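Local coordinates for protein glycosyl hydrolase family 10 (Bacteroides intestinalis DSM 17393, PDB 4QPW) that binds xylan-type chains, here xylohexaose, through a carbohydrate-binding module of a larger modular enzyme that probably hydrolyses glycosidic bonds, at residues Y56-N61 and I132-V137; D60-E65 and G119-Q124; K68-K73 and V137-S142; G93-S98 and F110-V115. All coordinates share one frame; numbering follows the deposited sequence.

Contact 1 (Y56-N61 and I132-V137); sequences YHTADN and IQIKYV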
# COMPACT_ATOMS: atom_id res chain seq x y z
N TYR A 56 -3.14 0.11 -6.63
CA TYR A 56 -2.40 1.35 -6.58
C TYR A 56 -1.03 1.06 -6.01
O TYR A 56 -0.89 0.27 -5.07
CB TYR A 56 -3.18 2.40 -5.75
CG TYR A 56 -3.82 1.92 -4.49
CD1 TYR A 56 -5.09 1.30 -4.52
CD2 TYR A 56 -3.22 2.01 -3.25
CE1 TYR A 56 -5.67 0.74 -3.43
CE2 TYR A 56 -3.79 1.52 -2.14
CZ TYR A 56 -5.02 0.85 -2.19
OH TYR A 56 -5.60 0.38 -1.03
N HIS A 57 -0.04 1.76 -6.51
CA HIS A 57 1.29 1.69 -5.87
C HIS A 57 1.28 2.62 -4.71
O HIS A 57 0.86 3.80 -4.78
CB HIS A 57 2.39 2.13 -6.83
CG HIS A 57 2.60 1.21 -8.00
ND1 HIS A 57 3.54 1.52 -8.97
CD2 HIS A 57 2.00 0.03 -8.35
CE1 HIS A 57 3.50 0.56 -9.89
NE2 HIS A 57 2.59 -0.33 -9.56
N THR A 58 1.79 2.16 -3.57
CA THR A 58 1.98 3.02 -2.38
C THR A 58 3.41 3.40 -2.15
O THR A 58 3.70 4.28 -1.28
CB THR A 58 1.37 2.33 -1.14
OG1 THR A 58 1.96 1.05 -0.97
CG2 THR A 58 -0.11 2.22 -1.21
N ALA A 59 4.32 2.86 -2.93
CA ALA A 59 5.76 3.17 -2.96
C ALA A 59 6.27 2.62 -4.30
O ALA A 59 5.64 1.74 -4.90
CB ALA A 59 6.51 2.52 -1.80
N ASP A 60 7.42 3.11 -4.73
CA ASP A 60 7.97 2.74 -6.06
C ASP A 60 9.45 2.98 -6.04
O ASP A 60 10.02 3.50 -5.05
CB ASP A 60 7.26 3.67 -7.11
CG ASP A 60 7.39 3.25 -8.53
OD1 ASP A 60 7.94 2.22 -8.82
OD2 ASP A 60 6.96 4.15 -9.36
N ASN A 61 10.14 2.57 -7.10
CA ASN A 61 11.58 2.85 -7.22
C ASN A 61 12.34 2.22 -6.05
O ASN A 61 13.30 2.83 -5.53
CB ASN A 61 11.85 4.38 -7.29
CG ASN A 61 10.83 5.16 -8.13
OD1 ASN A 61 9.92 5.69 -7.64
ND2 ASN A 61 11.03 5.08 -9.46
N ILE A 132 -9.80 3.77 3.49
CA ILE A 132 -8.44 3.30 3.91
C ILE A 132 -7.54 4.51 3.92
O ILE A 132 -7.51 5.31 2.97
CB ILE A 132 -7.97 2.24 2.95
CG1 ILE A 132 -8.89 1.02 3.00
CG2 ILE A 132 -6.51 1.91 3.27
CD1 ILE A 132 -8.57 0.01 1.93
N GLN A 133 -6.77 4.68 4.99
CA GLN A 133 -5.75 5.73 5.10
C GLN A 133 -4.38 5.13 5.37
O GLN A 133 -4.24 4.19 6.18
CB GLN A 133 -6.14 6.67 6.21
CG GLN A 133 -7.48 7.41 5.90
CD GLN A 133 -7.87 8.39 7.00
OE1 GLN A 133 -7.57 8.16 8.17
NE2 GLN A 133 -8.44 9.46 6.62
N ILE A 134 -3.38 5.61 4.62
CA ILE A 134 -2.00 5.11 4.69
C ILE A 134 -1.11 6.28 4.97
O ILE A 134 -1.03 7.25 4.23
CB ILE A 134 -1.64 4.38 3.38
CG1 ILE A 134 -2.54 3.17 3.20
CG2 ILE A 134 -0.14 4.00 3.43
CD1 ILE A 134 -2.40 2.50 1.84
N LYS A 135 -0.40 6.23 6.13
CA LYS A 135 0.42 7.35 6.54
C LYS A 135 1.85 7.36 5.92
O LYS A 135 2.35 8.44 5.64
CB LYS A 135 0.52 7.30 8.08
CG LYS A 135 1.01 8.49 8.79
CD LYS A 135 -0.03 9.61 8.76
CE LYS A 135 0.43 10.85 9.54
NZ LYS A 135 -0.53 11.97 9.40
N TYR A 136 2.43 6.19 5.80
CA TYR A 136 3.81 6.06 5.27
C TYR A 136 4.02 4.64 4.89
O TYR A 136 3.32 3.72 5.34
CB TYR A 136 4.89 6.54 6.29
CG TYR A 136 4.88 5.81 7.62
CD1 TYR A 136 5.43 4.54 7.76
CD2 TYR A 136 4.29 6.37 8.75
CE1 TYR A 136 5.47 3.91 8.99
CE2 TYR A 136 4.29 5.75 9.95
CZ TYR A 136 4.83 4.52 10.04
OH TYR A 136 4.85 3.80 11.30
N VAL A 137 5.09 4.46 4.08
CA VAL A 137 5.62 3.17 3.71
C VAL A 137 7.13 3.20 3.82
O VAL A 137 7.75 4.18 3.35
CB VAL A 137 5.22 2.82 2.23
CG1 VAL A 137 5.71 1.47 1.86
CG2 VAL A 137 3.71 2.88 2.06
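Methyl groups carry most of the meeting between Thr58 and Ala59 on one side and Ile134 and Val137 on the other. Thr58 CG2 lies 3.8 Å from Ile134 CD1, the two side chains crossing at about a right angle. Beside them Ala59 CB faces Val137 CG1 at 3.9 Å. With CG1 anti to its backbone nitrogen (chi1 -178°), Val137 offers this branch to Ala59 and turns CG2 to Thr58, whose carbonyl O it meets at 3.6 Å. The aromatic share falls to Tyr56: Ile134 CD1 comes up to the ring edge, near the ring plane, 4.3 Å from CE2, and Ile132 CD1 touches the phenolic end.

Polar groups in this buried seam find their partners outside the two segments. Tyr56 OH bonds to Ser125, Thr58 OG1 to Thr123 and Thr58 O to Tyr10.

The backbones themselves stay apart, with 6.7 Å between the nearest CA atoms, those of Ala59 and Val137. Here the two antiparallel sheets of a beta-sandwich face one another, and the end of strand 54-57 and the residues after it settle on strand 130-141. Cohesion thus comes from shape and apolar burial, the buried hydroxyls being satisfied by those outside partners.

Contact 2 (D60-E65 and G119-Q124); sequences DNLPIE and GHVMTQ. With XYP (beta-D-xylopyranose), chain B.
Leu62 lays its CD1 methyl over the backbone of His120, 3.7 Å from His120 C, and the same methyl reaches Val121 CG2 at 4.0 Å. Leu62 N donates to Gly119 O over 3.0 Å in a nearly straight bond (167°). Gly119 has backbone angles at which a CB would press on the preceding carbonyl.

Asp60 holds CG anti to the backbone N (chi1 -165°), which brings OD1 to 3.6 Å from His120 CB, at the imidazole edge, with carboxylate and ring planes 75° apart. The two groups are joined by a water that donates to Asp60 OD1 (2.7 Å) and is also hydrogen-bonded, in the ring plane, to His120 ND1. Replacing Asp60 by an alanine would probably cost the water its acceptor on the loop, and Asn61 N its side-chain partner, and leave the His120 ring without this water-mediated tie. The ring also stacks on His57 and is bonded through NE2 to Arg94.

Further along strand 120-124 lies the xylan-binding pocket, where Gln124 NE2 donates to O3 of a xylose at 3.0 Å and Met122 CE stands 4.0 Å from O2; Gln55 bonds to the same sugar. The chemistry implies a division of labour: the residue leading into the strand is fastened to the 60-65 loop, while the far end offers an amide to the glycan.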
# COMPACT_ATOMS: atom_id res chain seq x y z
N ASP A 60 7.42 3.11 -4.73
CA ASP A 60 7.97 2.74 -6.06
C ASP A 60 9.45 2.98 -6.04
O ASP A 60 10.02 3.50 -5.05
CB ASP A 60 7.26 3.67 -7.11
CG ASP A 60 7.39 3.25 -8.53
OD1 ASP A 60 7.94 2.22 -8.82
OD2 ASP A 60 6.96 4.15 -9.36
N ASN A 61 10.14 2.57 -7.10
CA ASN A 61 11.58 2.85 -7.22
C ASN A 61 12.34 2.22 -6.05
O ASN A 61 13.30 2.83 -5.53
CB ASN A 61 11.85 4.38 -7.29
CG ASN A 61 10.83 5.16 -8.13
OD1 ASN A 61 9.92 5.69 -7.64
ND2 ASN A 61 11.03 5.08 -9.46
N LEU A 62 11.98 1.03 -5.65
CA LEU A 62 12.53 0.47 -4.41
C LEU A 62 13.97 0.07 -4.54
O LEU A 62 14.34 -0.55 -5.59
CB LEU A 62 11.66 -0.67 -3.93
CG LEU A 62 10.21 -0.38 -3.62
CD1 LEU A 62 9.49 -1.67 -3.24
CD2 LEU A 62 10.06 0.70 -2.55
N PRO A 63 14.76 0.19 -3.51
CA PRO A 63 16.23 -0.14 -3.58
C PRO A 63 16.42 -1.55 -3.10
O PRO A 63 17.08 -1.71 -1.92
CB PRO A 63 16.83 0.82 -2.60
CG PRO A 63 15.75 0.91 -1.49
CD PRO A 63 14.46 0.96 -2.30
N ILE A 64 15.70 -2.52 -3.47
CA ILE A 64 15.78 -3.89 -3.01
C ILE A 64 16.49 -4.76 -4.06
O ILE A 64 16.37 -4.55 -5.25
CB ILE A 64 14.44 -4.45 -2.54
CG1 ILE A 64 13.41 -4.50 -3.63
CG2 ILE A 64 13.89 -3.74 -1.28
CD1 ILE A 64 11.99 -4.96 -3.18
N GLU A 65 17.21 -5.74 -3.52
CA GLU A 65 18.07 -6.66 -4.36
C GLU A 65 17.62 -8.05 -4.12
O GLU A 65 17.35 -8.51 -3.03
CB GLU A 65 19.51 -6.51 -3.89
CG GLU A 65 20.05 -5.10 -4.09
CD GLU A 65 21.39 -4.94 -3.35
OE1 GLU A 65 22.34 -5.37 -3.97
OE2 GLU A 65 21.49 -4.54 -2.18
N GLY A 119 11.39 -2.54 -8.08
CA GLY A 119 9.94 -2.62 -8.11
C GLY A 119 9.23 -1.65 -7.17
O GLY A 119 9.72 -0.54 -6.92
N HIS A 120 8.03 -2.04 -6.82
CA HIS A 120 7.08 -1.14 -6.14
C HIS A 120 6.28 -1.92 -5.13
O HIS A 120 6.39 -3.14 -4.99
CB HIS A 120 6.20 -0.47 -7.22
CG HIS A 120 5.64 -1.50 -8.20
ND1 HIS A 120 6.14 -1.65 -9.48
CD2 HIS A 120 4.64 -2.38 -8.08
CE1 HIS A 120 5.42 -2.61 -10.08
NE2 HIS A 120 4.51 -3.06 -9.30
N VAL A 121 5.46 -1.19 -4.33
CA VAL A 121 4.52 -1.83 -3.41
C VAL A 121 3.16 -1.80 -4.05
O VAL A 121 2.43 -0.76 -3.99
CB VAL A 121 4.53 -1.21 -2.00
CG1 VAL A 121 3.55 -1.94 -1.11
CG2 VAL A 121 5.93 -1.26 -1.43
N MET A 122 2.78 -2.86 -4.74
CA MET A 122 1.44 -2.98 -5.33
C MET A 122 0.47 -3.22 -4.20
O MET A 122 0.67 -4.12 -3.37
CB MET A 122 1.42 -4.21 -6.25
CG MET A 122 0.04 -4.53 -6.75
SD MET A 122 -0.83 -3.24 -7.62
CE MET A 122 -0.02 -3.43 -9.25
N THR A 123 -0.64 -2.46 -4.14
CA THR A 123 -1.58 -2.51 -3.02
C THR A 123 -2.97 -2.62 -3.64
O THR A 123 -3.29 -1.93 -4.63
CB THR A 123 -1.44 -1.23 -2.20
OG1 THR A 123 -0.01 -1.01 -1.94
CG2 THR A 123 -2.09 -1.34 -0.89
N GLN A 124 -3.81 -3.53 -3.12
CA GLN A 124 -5.12 -3.83 -3.69
C GLN A 124 -6.19 -3.93 -2.63
O GLN A 124 -5.95 -4.60 -1.57
CB GLN A 124 -5.06 -5.12 -4.51
CG GLN A 124 -3.99 -5.09 -5.57
CD GLN A 124 -3.96 -6.26 -6.57
OE1 GLN A 124 -4.52 -7.31 -6.27
NE2 GLN A 124 -3.45 -6.09 -7.72
C1 XYP B . -3.17 -6.86 -13.00
C2 XYP B . -3.31 -6.97 -11.50
C3 XYP B . -3.28 -8.42 -11.04
C4 XYP B . -4.35 -9.21 -11.84
C5 XYP B . -4.18 -8.94 -13.29
O2 XYP B . -2.24 -6.29 -10.86
O3 XYP B . -3.54 -8.47 -9.61
O4 XYP B . -4.19 -10.59 -11.49
O5 XYP B . -4.32 -7.57 -13.61
O HOH W 1 7.95 0.21 -10.67

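Contact 3 (K68-K73 and V137-S142); sequences KEYKLK and VKITHS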
# COMPACT_ATOMS: atom_id res chain seq x y z
N LYS A 68 17.90 -10.74 -0.88
CA LYS A 68 18.14 -10.10 0.43
C LYS A 68 16.89 -9.99 1.24
O LYS A 68 15.78 -9.98 0.71
CB LYS A 68 18.81 -8.78 0.21
CG LYS A 68 20.18 -8.90 -0.43
CD LYS A 68 20.98 -7.63 -0.36
CE LYS A 68 22.37 -7.78 -0.98
NZ LYS A 68 22.42 -8.43 -2.36
N GLU A 69 17.05 -9.96 2.56
CA GLU A 69 15.94 -9.87 3.50
C GLU A 69 15.65 -8.42 3.93
O GLU A 69 16.56 -7.67 4.31
CB GLU A 69 16.33 -10.65 4.75
CG GLU A 69 16.54 -12.17 4.64
CD GLU A 69 15.33 -12.95 4.21
OE1 GLU A 69 14.22 -12.69 4.80
OE2 GLU A 69 15.49 -13.84 3.29
N TYR A 70 14.35 -8.11 3.93
CA TYR A 70 13.86 -6.76 4.29
C TYR A 70 12.62 -6.89 5.06
O TYR A 70 12.00 -7.95 5.18
CB TYR A 70 13.55 -5.94 2.98
CG TYR A 70 14.70 -5.81 2.03
CD1 TYR A 70 15.62 -4.81 2.13
CD2 TYR A 70 14.88 -6.74 0.96
CE1 TYR A 70 16.66 -4.66 1.26
CE2 TYR A 70 15.91 -6.62 0.11
CZ TYR A 70 16.81 -5.59 0.24
OH TYR A 70 17.84 -5.48 -0.69
N LYS A 71 12.15 -5.73 5.60
CA LYS A 71 10.77 -5.58 6.03
C LYS A 71 10.07 -4.51 5.23
O LYS A 71 10.70 -3.47 4.89
CB LYS A 71 10.66 -5.12 7.50
CG LYS A 71 11.18 -6.12 8.50
CD LYS A 71 11.10 -5.56 9.92
CE LYS A 71 11.71 -6.52 10.95
NZ LYS A 71 11.58 -5.97 12.35
N LEU A 72 8.83 -4.72 4.91
CA LEU A 72 7.91 -3.67 4.52
C LEU A 72 7.21 -3.16 5.80
O LEU A 72 6.68 -4.02 6.57
CB LEU A 72 6.86 -4.22 3.56
CG LEU A 72 5.67 -3.37 3.25
CD1 LEU A 72 6.02 -2.12 2.46
CD2 LEU A 72 4.57 -4.19 2.52
N LYS A 73 7.20 -1.89 6.03
CA LYS A 73 6.44 -1.27 7.14
C LYS A 73 5.44 -0.35 6.57
O LYS A 73 5.77 0.50 5.68
CB LYS A 73 7.32 -0.54 8.12
CG LYS A 73 8.36 -1.41 8.77
CD LYS A 73 9.13 -0.74 9.90
CE LYS A 73 10.11 -1.71 10.58
NZ LYS A 73 10.79 -1.11 11.73
N VAL A 137 5.09 4.46 4.08
CA VAL A 137 5.62 3.17 3.71
C VAL A 137 7.13 3.20 3.82
O VAL A 137 7.75 4.18 3.35
CB VAL A 137 5.22 2.82 2.23
CG1 VAL A 137 5.71 1.47 1.86
CG2 VAL A 137 3.71 2.88 2.06
N LYS A 138 7.71 2.19 4.46
CA LYS A 138 9.15 2.07 4.57
C LYS A 138 9.59 0.70 4.13
O LYS A 138 8.86 -0.28 4.33
CB LYS A 138 9.63 2.30 6.04
CG LYS A 138 9.25 3.63 6.66
CD LYS A 138 9.63 3.81 8.09
CE LYS A 138 9.13 5.10 8.68
NZ LYS A 138 9.51 5.27 10.12
N ILE A 139 10.82 0.64 3.63
CA ILE A 139 11.54 -0.64 3.49
C ILE A 139 12.73 -0.56 4.40
O ILE A 139 13.47 0.44 4.38
CB ILE A 139 12.04 -0.88 2.04
CG1 ILE A 139 10.91 -0.91 1.01
CG2 ILE A 139 12.89 -2.12 1.98
CD1 ILE A 139 9.89 -1.94 1.16
N THR A 140 12.92 -1.60 5.23
CA THR A 140 14.02 -1.64 6.21
C THR A 140 14.77 -2.96 6.07
O THR A 140 14.33 -3.92 5.47
CB THR A 140 13.51 -1.44 7.65
OG1 THR A 140 12.80 -2.57 8.10
CG2 THR A 140 12.64 -0.22 7.78
N HIS A 141 15.97 -2.98 6.67
CA HIS A 141 16.67 -4.25 6.87
C HIS A 141 17.39 -4.15 8.22
O HIS A 141 17.62 -3.11 8.77
CB HIS A 141 17.68 -4.55 5.72
CG HIS A 141 18.80 -3.65 5.75
ND1 HIS A 141 18.79 -2.41 5.19
CD2 HIS A 141 20.05 -3.76 6.26
CE1 HIS A 141 19.91 -1.77 5.36
NE2 HIS A 141 20.72 -2.59 6.03
N SER A 142 17.78 -5.33 8.72
CA SER A 142 18.32 -5.39 10.11
C SER A 142 19.71 -5.07 10.14
O SER A 142 20.44 -5.70 9.44
CB SER A 142 18.14 -6.82 10.52
OG SER A 142 16.83 -6.89 10.94
O HOH W 2 17.03 -7.73 7.11
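Strands 69-73 and 137-141 run antiparallel, their directions 151° apart and their axes approaching to 4.5 Å. Lys71 with Thr140 and Lys73 with Lys138 form hydrogen-bonded pairs, the four bonds spanning 2.8 to 2.9 Å between backbone N and O; Leu72 with Ile139 is the non-hydrogen-bonded pair between them. Beyond the Lys71-Thr140 pair, a water donates to Glu69 O and accepts from Ser142 N.

On the buried face, Leu72 has CG anti to its nitrogen (chi1 168°) and sends CD1 to Val137 CG1, 3.7 Å away, and to Ile139 CD1. Ile139 CG2 meets Tyr70 CD1 at 3.8 Å. Thr140 O lies at the edge of the tyrosine ring, whose hydroxyl accepts from Glu65 N. A valine in place of Tyr70 would probably deprive Glu65 N of its acceptor and open a gap beside Ile139.

The other face is polar and built from long chains. Thr140 OG1 sits 3.4 Å from Lys71 CB, and Lys73, extended beyond CG, crosses Thr140 with CE 3.8 Å from OG1. Both lysine ammonium groups form salt bridges with Asp2 OD2, and Lys71 has a second one with Glu109.

The result is an amphipathic pairing of neighbouring strands within the larger sheet. Backbone bonds set the register, aliphatic groups face the core, and the lysine ammonium groups converge on Asp2, which probably balances their charge.

Contact 4 (G93-S98 and F110-V115); sequences GRAEGS and FSFKAV
Strands 95-98 and 110-113 belong to different sheets and face each other across the sandwich, nearly antiparallel at 165° with their axes 7.9 Å apart, so side chains rather than backbone bonds fill the interval. Ala95 is the central piece. Its CB projects toward the opposite strand and packs on Phe112 CD2 at 3.7 Å, with Phe110 CE2 a little further off at 4.2 Å.

Phe110 carries its ring anti to the backbone N (chi1 166°), a setting that extends it toward the facing strand. There CZ comes within 3.5 Å of Glu96 O, and CE1 lies 4.1 Å from Gly97 CA. A side chain at Gly97 would run into this ring, so the absence of one is what lets Phe110 sit so close. Phe86, on the strand next to 95-101, meets Phe110 edge-to-face.

Past the strand ends, Val115 CG2 closes on the backbone leading into the first strand, 3.5 Å from both Gly93 O and Arg94 C. Its other methyl, CG1, turns to Ala95, standing 4.3 Å from CB. The Arg94 side chain leaves this packing and comes about 5 Å from a bound xylose.

Contacts across the interval are mostly apolar packing, with a few carbons resting against carbonyl oxygens. Small residues on one sheet, Ala95 and Gly97, make room for two phenylalanines from the other.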
# COMPACT_ATOMS: atom_id res chain seq x y z
N GLY A 93 6.89 -10.08 -10.79
CA GLY A 93 6.73 -10.98 -9.70
C GLY A 93 7.09 -10.29 -8.37
O GLY A 93 8.04 -9.51 -8.34
N ARG A 94 6.40 -10.67 -7.34
CA ARG A 94 6.52 -9.94 -6.00
C ARG A 94 6.50 -10.87 -4.87
O ARG A 94 5.91 -11.99 -4.93
CB ARG A 94 5.38 -8.87 -5.91
CG ARG A 94 5.23 -8.00 -7.12
CD ARG A 94 4.40 -6.75 -6.80
NE ARG A 94 4.09 -5.92 -7.97
CZ ARG A 94 3.08 -6.19 -8.83
NH1 ARG A 94 2.30 -7.21 -8.64
NH2 ARG A 94 2.91 -5.43 -9.86
N ALA A 95 6.94 -10.38 -3.68
CA ALA A 95 6.72 -11.03 -2.41
C ALA A 95 5.36 -10.58 -1.90
O ALA A 95 5.15 -9.35 -1.64
CB ALA A 95 7.82 -10.66 -1.46
N GLU A 96 4.41 -11.44 -1.68
CA GLU A 96 3.02 -11.15 -1.40
C GLU A 96 2.58 -11.33 -0.01
O GLU A 96 3.03 -12.30 0.70
CB GLU A 96 2.14 -12.02 -2.35
CG GLU A 96 2.32 -11.73 -3.82
CD GLU A 96 1.60 -12.79 -4.70
OE1 GLU A 96 0.41 -12.95 -4.45
OE2 GLU A 96 2.23 -13.47 -5.56
N GLY A 97 1.70 -10.53 0.51
CA GLY A 97 1.12 -10.67 1.80
C GLY A 97 -0.09 -9.79 1.98
O GLY A 97 -0.62 -9.28 0.99
N SER A 98 -0.57 -9.69 3.18
CA SER A 98 -1.72 -8.86 3.46
C SER A 98 -1.67 -8.29 4.86
O SER A 98 -0.99 -8.90 5.75
CB SER A 98 -3.01 -9.58 3.25
OG SER A 98 -3.12 -10.57 4.23
N PHE A 110 5.97 -6.63 7.51
CA PHE A 110 6.04 -7.91 6.69
C PHE A 110 7.45 -8.15 6.38
O PHE A 110 8.08 -7.39 5.62
CB PHE A 110 5.20 -7.64 5.43
CG PHE A 110 5.37 -8.65 4.26
CD1 PHE A 110 4.79 -9.91 4.33
CD2 PHE A 110 6.03 -8.28 3.10
CE1 PHE A 110 4.95 -10.82 3.25
CE2 PHE A 110 6.13 -9.17 2.03
CZ PHE A 110 5.57 -10.37 2.14
N SER A 111 8.03 -9.22 6.92
CA SER A 111 9.34 -9.63 6.57
C SER A 111 9.39 -10.48 5.30
O SER A 111 8.49 -11.34 5.13
CB SER A 111 9.94 -10.48 7.73
OG SER A 111 10.19 -9.67 8.88
N PHE A 112 10.31 -10.24 4.44
CA PHE A 112 10.37 -11.00 3.18
C PHE A 112 11.73 -11.04 2.69
O PHE A 112 12.57 -10.17 2.88
CB PHE A 112 9.42 -10.43 2.11
CG PHE A 112 9.78 -9.05 1.60
CD1 PHE A 112 9.55 -7.85 2.37
CD2 PHE A 112 10.44 -8.90 0.38
CE1 PHE A 112 9.95 -6.67 1.90
CE2 PHE A 112 10.82 -7.68 -0.05
CZ PHE A 112 10.59 -6.54 0.73
N LYS A 113 12.00 -12.09 1.83
CA LYS A 113 13.14 -12.15 0.96
C LYS A 113 12.78 -11.53 -0.41
O LYS A 113 11.77 -11.99 -1.00
CB LYS A 113 13.63 -13.59 0.85
CG LYS A 113 14.92 -13.70 0.14
CD LYS A 113 15.48 -15.12 0.36
CE LYS A 113 15.40 -15.96 -0.90
NZ LYS A 113 16.02 -17.32 -0.79
N ALA A 114 13.49 -10.58 -0.93
CA ALA A 114 13.13 -10.01 -2.20
C ALA A 114 13.16 -11.09 -3.31
O ALA A 114 14.13 -11.90 -3.34
CB ALA A 114 14.01 -8.89 -2.56
N VAL A 115 12.17 -11.08 -4.14
CA VAL A 115 12.08 -12.10 -5.23
C VAL A 115 12.67 -11.60 -6.48
O VAL A 115 12.79 -12.43 -7.48
CB VAL A 115 10.64 -12.54 -5.42
CG1 VAL A 115 10.06 -13.10 -4.18
CG2 VAL A 115 9.77 -11.51 -6.07

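Three of the four contacts tie together the sheets or loops of one beta-sandwich, while contact 3 is a pairing inside its larger sheet. Contacts 1 and 3 share Val137 on strand 130-141, with centres 14 Å apart. Contacts 1 and 2, about 10 Å between centres, adjoin through the backbone pairing of Tyr56 N with Thr123 O (2.9 Å). Contact 2 touches contact 3 where Val121 CG2 packs on Leu72 CD1 at 4.0 Å, and contact 3 passes to contact 4 through Leu72 O and Phe110 N. The glycan lies at contact 2, through Met122 and Gln124; Met122 CE also stands 3.6 Å from Arg94 NH2, linking contact 4 to the binding side.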